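Local coordinates for nuclear polyadenylated RNA-binding protein NAB2 (Saccharomyces cerevisiae, PDB 2V75) that binds the poly(A) tails of mRNAs, protecting them from the exosome, and acts in tail-length control and nuclear export, at residues A[24-35]-A[51-59]. Numbering follows the deposited sequence.
Sequences FNEDIKYVAEYI and ELASLFDSV
E26 and S58 join the loop before helix 28-40 to the loop after helix 45-55. S58 OG donates a very short hydrogen bond, 2.5 Å, to E26 OE2. The same oxygen lies at the edge of the F56 ring, 3.2 Å from CD1, with the carboxylate plane turned 77° from the ring. The bend of the E26 chain at chi2 carries the carboxylate to both partners.

V31 CG2 sits over one face of the F56 ring, in a CH-pi contact 4.0 Å from the centroid. L55 CB lies on the opposite face, and Y30 CE2 meets F56 CZ at the ring edge. Farther along the helices, Y34 OH gives E51 OE2 a second very short bond, 2.4 Å. L55 CD2 covers one face of the Y34 ring, 3.8 Å from its centroid. The Y34 ring reaches across because its CG stands anti to the backbone N (chi1 -157°). I35 CG1 packs on L52 CD1, and F24 CE1 on V59 CG2 at 3.6 Å.

A water accepts from N25 N and donates a weak bond to S58 O; the N25 side chain itself is poorly ordered. D27 caps helix 28-40, its OD1 taking Y30 N. Behind the contact, V31 touches L18 of helix 7-18, while L52 and V59 rest on L64 of helix 61-79. The axes of segments 28-35 and 51-55 run near-antiparallel, 149° apart. Both belong to the N-terminal, Mlp1-binding domain of Nab2, which is required for nuclear export of poly(A) RNA; its family is placed with the PWI-like domains.

Replacing E26 by an alanine is likely to cost S58 OG this acceptor and leave the F56 edge without its carboxylate neighbour. Two very short hydroxyl-to-carboxylate bonds thus stand at the two ends of an apolar middle made by F56, V31, Y30 and L55.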
ATOM      1  N   PHE A  24      -1.411  -8.173 -11.494  1.00 52.62           N
ATOM      2  CA  PHE A  24      -1.857  -8.318 -10.132  1.00 57.26           C
ATOM      3  C   PHE A  24      -3.271  -8.878 -10.096  1.00 63.42           C
ATOM      4  O   PHE A  24      -4.218  -8.193 -10.491  1.00 68.69           O
ATOM      5  CB  PHE A  24      -1.823  -6.969  -9.443  1.00 52.89           C
ATOM      6  CG  PHE A  24      -2.047  -7.057  -7.973  1.00 49.55           C
ATOM      7  CD1 PHE A  24      -1.003  -7.301  -7.110  1.00 50.70           C
ATOM      8  CD2 PHE A  24      -3.312  -6.905  -7.462  1.00 51.08           C
ATOM      9  CE1 PHE A  24      -1.221  -7.405  -5.774  1.00 50.45           C
ATOM     10  CE2 PHE A  24      -3.536  -7.011  -6.139  1.00 50.47           C
ATOM     11  CZ  PHE A  24      -2.508  -7.268  -5.292  1.00 47.87           C
ATOM     12  N   ASN A  25      -3.410 -10.102  -9.601  1.00 59.68           N
ATOM     13  CA  ASN A  25      -4.674 -10.838  -9.732  1.00 69.63           C
ATOM     14  C   ASN A  25      -5.584 -10.853  -8.489  1.00 70.85           C
ATOM     15  O   ASN A  25      -6.737 -11.301  -8.540  1.00 70.06           O
ATOM     16  CB  ASN A  25      -4.397 -12.268 -10.237  1.00 76.77           C
ATOM     17  CG  ASN A  25      -4.348 -13.313  -9.129  1.00 78.14           C
ATOM     18  OD1 ASN A  25      -3.621 -13.172  -8.149  1.00 82.81           O
ATOM     19  ND2 ASN A  25      -5.108 -14.397  -9.310  1.00 78.87           N
ATOM     20  N   GLU A  26      -5.083 -10.307  -7.390  1.00 61.37           N
ATOM     21  CA  GLU A  26      -5.704 -10.485  -6.088  1.00 55.67           C
ATOM     22  C   GLU A  26      -6.771  -9.417  -5.836  1.00 47.20           C
ATOM     23  O   GLU A  26      -6.829  -8.408  -6.521  1.00 49.67           O
ATOM     24  CB  GLU A  26      -4.598 -10.421  -5.034  1.00 59.05           C
ATOM     25  CG  GLU A  26      -3.465 -11.441  -5.257  1.00 62.02           C
ATOM     26  CD  GLU A  26      -3.780 -12.783  -4.621  1.00 64.00           C
ATOM     27  OE1 GLU A  26      -4.984 -13.067  -4.407  1.00 62.40           O
ATOM     28  OE2 GLU A  26      -2.823 -13.531  -4.325  1.00 66.64           O
ATOM     29  N   ASP A  27      -7.614  -9.618  -4.830  1.00 48.92           N
ATOM     30  CA  ASP A  27      -8.680  -8.680  -4.512  1.00 45.17           C
ATOM     31  C   ASP A  27      -8.007  -7.424  -3.982  1.00 49.66           C
ATOM     32  O   ASP A  27      -7.418  -7.450  -2.884  1.00 41.03           O
ATOM     33  CB  ASP A  27      -9.563  -9.380  -3.473  1.00 43.78           C
ATOM     34  CG  ASP A  27     -10.737  -8.560  -3.019  1.00 45.18           C
ATOM     35  OD1 ASP A  27     -10.673  -7.315  -2.947  1.00 44.55           O
ATOM     36  OD2 ASP A  27     -11.754  -9.188  -2.682  1.00 49.91           O
ATOM     37  N   ILE A  28      -8.072  -6.323  -4.755  1.00 46.52           N
ATOM     38  CA  ILE A  28      -7.314  -5.114  -4.411  1.00 44.66           C
ATOM     39  C   ILE A  28      -7.840  -4.503  -3.116  1.00 39.42           C
ATOM     40  O   ILE A  28      -7.046  -4.143  -2.276  1.00 41.41           O
ATOM     41  CB  ILE A  28      -7.344  -4.097  -5.563  1.00 47.86           C
ATOM     42  CG1 ILE A  28      -6.398  -4.557  -6.670  1.00 49.39           C
ATOM     43  CG2 ILE A  28      -6.946  -2.713  -5.112  1.00 52.05           C
ATOM     44  CD1 ILE A  28      -6.650  -3.756  -7.996  1.00 47.38           C
ATOM     45  N   LYS A  29      -9.155  -4.433  -2.959  1.00 39.98           N
ATOM     46  CA  LYS A  29      -9.785  -3.753  -1.829  1.00 45.65           C
ATOM     47  C   LYS A  29      -9.353  -4.501  -0.564  1.00 47.28           C
ATOM     48  O   LYS A  29      -8.988  -3.893   0.443  1.00 41.70           O
ATOM     49  CB  LYS A  29     -11.284  -3.764  -1.987  1.00 50.91           C
ATOM     50  CG  LYS A  29     -12.036  -2.900  -0.986  1.00 57.89           C
ATOM     51  CD  LYS A  29     -13.554  -2.834  -1.259  1.00 61.01           C
ATOM     52  CE  LYS A  29     -13.911  -1.770  -2.298  1.00 65.94           C
ATOM     53  NZ  LYS A  29     -13.258  -0.465  -1.978  1.00 64.12           N
ATOM     54  N   TYR A  30      -9.337  -5.828  -0.643  1.00 45.32           N
ATOM     55  CA  TYR A  30      -8.956  -6.623   0.535  1.00 42.17           C
ATOM     56  C   TYR A  30      -7.492  -6.472   0.866  1.00 39.67           C
ATOM     57  O   TYR A  30      -7.167  -6.244   2.041  1.00 41.09           O
ATOM     58  CB  TYR A  30      -9.232  -8.101   0.310  1.00 40.11           C
ATOM     59  CG  TYR A  30      -8.776  -8.986   1.461  1.00 36.16           C
ATOM     60  CD1 TYR A  30      -9.456  -8.978   2.659  1.00 40.54           C
ATOM     61  CD2 TYR A  30      -7.687  -9.842   1.344  1.00 37.18           C
ATOM     62  CE1 TYR A  30      -9.066  -9.815   3.710  1.00 34.04           C
ATOM     63  CE2 TYR A  30      -7.275 -10.673   2.409  1.00 36.11           C
ATOM     64  CZ  TYR A  30      -7.971 -10.629   3.597  1.00 39.29           C
ATOM     65  OH  TYR A  30      -7.643 -11.464   4.659  1.00 32.49           O
ATOM     66  N   VAL A  31      -6.618  -6.617  -0.138  1.00 38.27           N
ATOM     67  CA  VAL A  31      -5.160  -6.432   0.065  1.00 39.25           C
ATOM     68  C   VAL A  31      -4.908  -5.025   0.653  1.00 43.27           C
ATOM     69  O   VAL A  31      -4.147  -4.873   1.620  1.00 38.93           O
ATOM     70  CB  VAL A  31      -4.329  -6.699  -1.202  1.00 38.96           C
ATOM     71  CG1 VAL A  31      -2.823  -6.387  -0.986  1.00 38.49           C
ATOM     72  CG2 VAL A  31      -4.517  -8.137  -1.726  1.00 48.37           C
ATOM     73  N   ALA A  32      -5.558  -3.999   0.128  1.00 42.47           N
ATOM     74  CA  ALA A  32      -5.389  -2.651   0.662  1.00 42.62           C
ATOM     75  C   ALA A  32      -5.832  -2.579   2.131  1.00 41.30           C
ATOM     76  O   ALA A  32      -5.156  -1.996   2.993  1.00 39.75           O
ATOM     77  CB  ALA A  32      -6.174  -1.640  -0.190  1.00 42.42           C
ATOM     78  N   GLU A  33      -6.945  -3.212   2.458  1.00 44.49           N
ATOM     79  CA  GLU A  33      -7.420  -3.189   3.841  1.00 41.72           C
ATOM     80  C   GLU A  33      -6.437  -3.915   4.749  1.00 38.85           C
ATOM     81  O   GLU A  33      -6.222  -3.504   5.898  1.00 39.44           O
ATOM     82  CB  GLU A  33      -8.794  -3.826   3.930  1.00 41.74           C
ATOM     83  CG  GLU A  33      -9.903  -2.901   3.422  1.00 48.80           C
ATOM     84  CD  GLU A  33     -10.702  -2.250   4.547  1.00 65.40           C
ATOM     85  OE1 GLU A  33     -10.343  -2.427   5.739  1.00 66.31           O
ATOM     86  OE2 GLU A  33     -11.724  -1.591   4.231  1.00 72.19           O
ATOM     87  N   TYR A  34      -5.905  -5.023   4.256  1.00 42.32           N
ATOM     88  CA  TYR A  34      -5.026  -5.842   5.085  1.00 40.28           C
ATOM     89  C   TYR A  34      -3.743  -5.043   5.329  1.00 39.17           C
ATOM     90  O   TYR A  34      -3.243  -4.994   6.458  1.00 40.46           O
ATOM     91  CB  TYR A  34      -4.661  -7.147   4.400  1.00 38.71           C
ATOM     92  CG  TYR A  34      -4.255  -8.241   5.334  1.00 35.53           C
ATOM     93  CD1 TYR A  34      -5.166  -9.122   5.845  1.00 39.70           C
ATOM     94  CD2 TYR A  34      -2.955  -8.374   5.756  1.00 40.81           C
ATOM     95  CE1 TYR A  34      -4.782 -10.134   6.735  1.00 41.13           C
ATOM     96  CE2 TYR A  34      -2.585  -9.355   6.638  1.00 39.82           C
ATOM     97  CZ  TYR A  34      -3.484 -10.224   7.148  1.00 43.38           C
ATOM     98  OH  TYR A  34      -2.982 -11.174   8.029  1.00 44.22           O
ATOM     99  N   ILE A  35      -3.223  -4.427   4.284  1.00 37.73           N
ATOM    100  CA  ILE A  35      -2.022  -3.595   4.411  1.00 42.87           C
ATOM    101  C   ILE A  35      -2.180  -2.469   5.436  1.00 41.51           C
ATOM    102  O   ILE A  35      -1.359  -2.294   6.338  1.00 37.45           O
ATOM    103  CB  ILE A  35      -1.517  -3.074   3.050  1.00 41.94           C
ATOM    104  CG1 ILE A  35      -0.995  -4.255   2.209  1.00 41.64           C
ATOM    105  CG2 ILE A  35      -0.469  -1.943   3.274  1.00 44.06           C
ATOM    106  CD1 ILE A  35      -0.574  -3.828   0.790  1.00 42.74           C
ATOM    107  N   GLU A  51       4.357 -10.555   6.180  1.00 43.40           N
ATOM    108  CA  GLU A  51       3.013 -11.033   6.399  1.00 43.63           C
ATOM    109  C   GLU A  51       2.315 -11.127   5.054  1.00 40.78           C
ATOM    110  O   GLU A  51       1.648 -12.128   4.783  1.00 41.55           O
ATOM    111  CB  GLU A  51       2.242 -10.161   7.406  1.00 43.00           C
ATOM    112  CG  GLU A  51       0.749 -10.379   7.523  1.00 56.27           C
ATOM    113  CD  GLU A  51       0.358 -11.442   8.547  1.00 58.31           C
ATOM    114  OE1 GLU A  51       1.223 -12.295   8.852  1.00 53.35           O
ATOM    115  OE2 GLU A  51      -0.800 -11.406   9.032  1.00 63.03           O
ATOM    116  N   LEU A  52       2.477 -10.129   4.192  1.00 36.17           N
ATOM    117  CA  LEU A  52       1.815 -10.138   2.887  1.00 36.19           C
ATOM    118  C   LEU A  52       2.320 -11.305   2.003  1.00 37.24           C
ATOM    119  O   LEU A  52       1.546 -11.948   1.274  1.00 35.21           O
ATOM    120  CB  LEU A  52       2.038  -8.815   2.162  1.00 37.26           C
ATOM    121  CG  LEU A  52       1.400  -7.586   2.796  1.00 41.14           C
ATOM    122  CD1 LEU A  52       1.942  -6.243   2.139  1.00 41.09           C
ATOM    123  CD2 LEU A  52      -0.065  -7.756   2.724  1.00 35.94           C
ATOM    124  N   ALA A  53       3.619 -11.527   2.060  1.00 36.74           N
ATOM    125  CA  ALA A  53       4.247 -12.633   1.342  1.00 39.72           C
ATOM    126  C   ALA A  53       3.715 -13.988   1.786  1.00 41.08           C
ATOM    127  O   ALA A  53       3.677 -14.938   0.985  1.00 37.63           O
ATOM    128  CB  ALA A  53       5.750 -12.613   1.494  1.00 34.84           C
ATOM    129  N   SER A  54       3.387 -14.106   3.071  1.00 36.81           N
ATOM    130  CA  SER A  54       2.730 -15.300   3.563  1.00 38.31           C
ATOM    131  C   SER A  54       1.293 -15.493   3.043  1.00 37.74           C
ATOM    132  O   SER A  54       0.825 -16.594   2.977  1.00 35.95           O
ATOM    133  CB  SER A  54       2.775 -15.359   5.091  1.00 42.42           C
ATOM    134  OG  SER A  54       1.768 -14.586   5.692  1.00 47.17           O
ATOM    135  N   LEU A  55       0.595 -14.422   2.706  1.00 34.68           N
ATOM    136  CA  LEU A  55      -0.762 -14.491   2.181  1.00 36.00           C
ATOM    137  C   LEU A  55      -0.944 -14.595   0.656  1.00 33.46           C
ATOM    138  O   LEU A  55      -1.938 -15.145   0.169  1.00 34.48           O
ATOM    139  CB  LEU A  55      -1.531 -13.266   2.658  1.00 36.58           C
ATOM    140  CG  LEU A  55      -2.341 -13.558   3.934  1.00 42.88           C
ATOM    141  CD1 LEU A  55      -1.407 -13.729   5.120  1.00 42.76           C
ATOM    142  CD2 LEU A  55      -3.295 -12.393   4.122  1.00 45.45           C
ATOM    143  N   PHE A  56       0.010 -14.067  -0.088  1.00 33.33           N
ATOM    144  CA  PHE A  56      -0.158 -13.873  -1.521  1.00 36.02           C
ATOM    145  C   PHE A  56       1.121 -14.344  -2.242  1.00 40.03           C
ATOM    146  O   PHE A  56       2.080 -13.611  -2.254  1.00 32.81           O
ATOM    147  CB  PHE A  56      -0.390 -12.392  -1.802  1.00 36.76           C
ATOM    148  CG  PHE A  56      -1.571 -11.841  -1.024  1.00 38.07           C
ATOM    149  CD1 PHE A  56      -2.857 -12.241  -1.344  1.00 42.60           C
ATOM    150  CD2 PHE A  56      -1.353 -10.969   0.037  1.00 44.30           C
ATOM    151  CE1 PHE A  56      -3.971 -11.747  -0.610  1.00 40.42           C
ATOM    152  CE2 PHE A  56      -2.436 -10.508   0.789  1.00 43.61           C
ATOM    153  CZ  PHE A  56      -3.708 -10.918   0.460  1.00 38.82           C
ATOM    154  N   ASP A  57       1.106 -15.555  -2.781  1.00 43.40           N
ATOM    155  CA  ASP A  57       2.225 -16.099  -3.545  1.00 38.92           C
ATOM    156  C   ASP A  57       2.245 -15.693  -5.024  1.00 35.97           C
ATOM    157  O   ASP A  57       3.192 -16.027  -5.753  1.00 39.43           O
ATOM    158  CB  ASP A  57       2.279 -17.607  -3.395  1.00 41.41           C
ATOM    159  CG  ASP A  57       0.975 -18.287  -3.761  1.00 43.96           C
ATOM    160  OD1 ASP A  57       0.057 -17.604  -4.308  1.00 46.13           O
ATOM    161  OD2 ASP A  57       0.868 -19.505  -3.477  1.00 49.67           O
ATOM    162  N   SER A  58       1.224 -14.960  -5.449  1.00 35.22           N
ATOM    163  CA  SER A  58       1.109 -14.437  -6.806  1.00 39.26           C
ATOM    164  C   SER A  58       1.823 -13.095  -7.017  1.00 35.70           C
ATOM    165  O   SER A  58       1.870 -12.597  -8.146  1.00 39.18           O
ATOM    166  CB  SER A  58      -0.393 -14.285  -7.114  1.00 44.35           C
ATOM    167  OG  SER A  58      -1.023 -13.538  -6.054  1.00 49.00           O
ATOM    168  N   VAL A  59       2.345 -12.515  -5.933  1.00 39.50           N
ATOM    169  CA  VAL A  59       3.010 -11.218  -5.924  1.00 38.92           C
ATOM    170  C   VAL A  59       4.404 -11.402  -5.333  1.00 32.36           C
ATOM    171  O   VAL A  59       4.583 -11.997  -4.244  1.00 38.12           O
ATOM    172  CB  VAL A  59       2.274 -10.172  -5.076  1.00 38.12           C
ATOM    173  CG1 VAL A  59       2.807  -8.682  -5.464  1.00 41.12           C
ATOM    174  CG2 VAL A  59       0.756 -10.377  -5.266  1.00 47.36           C
TER
HETATM  175  O   HOH W   1      -0.872 -11.123  -8.370  1.00 52.75           O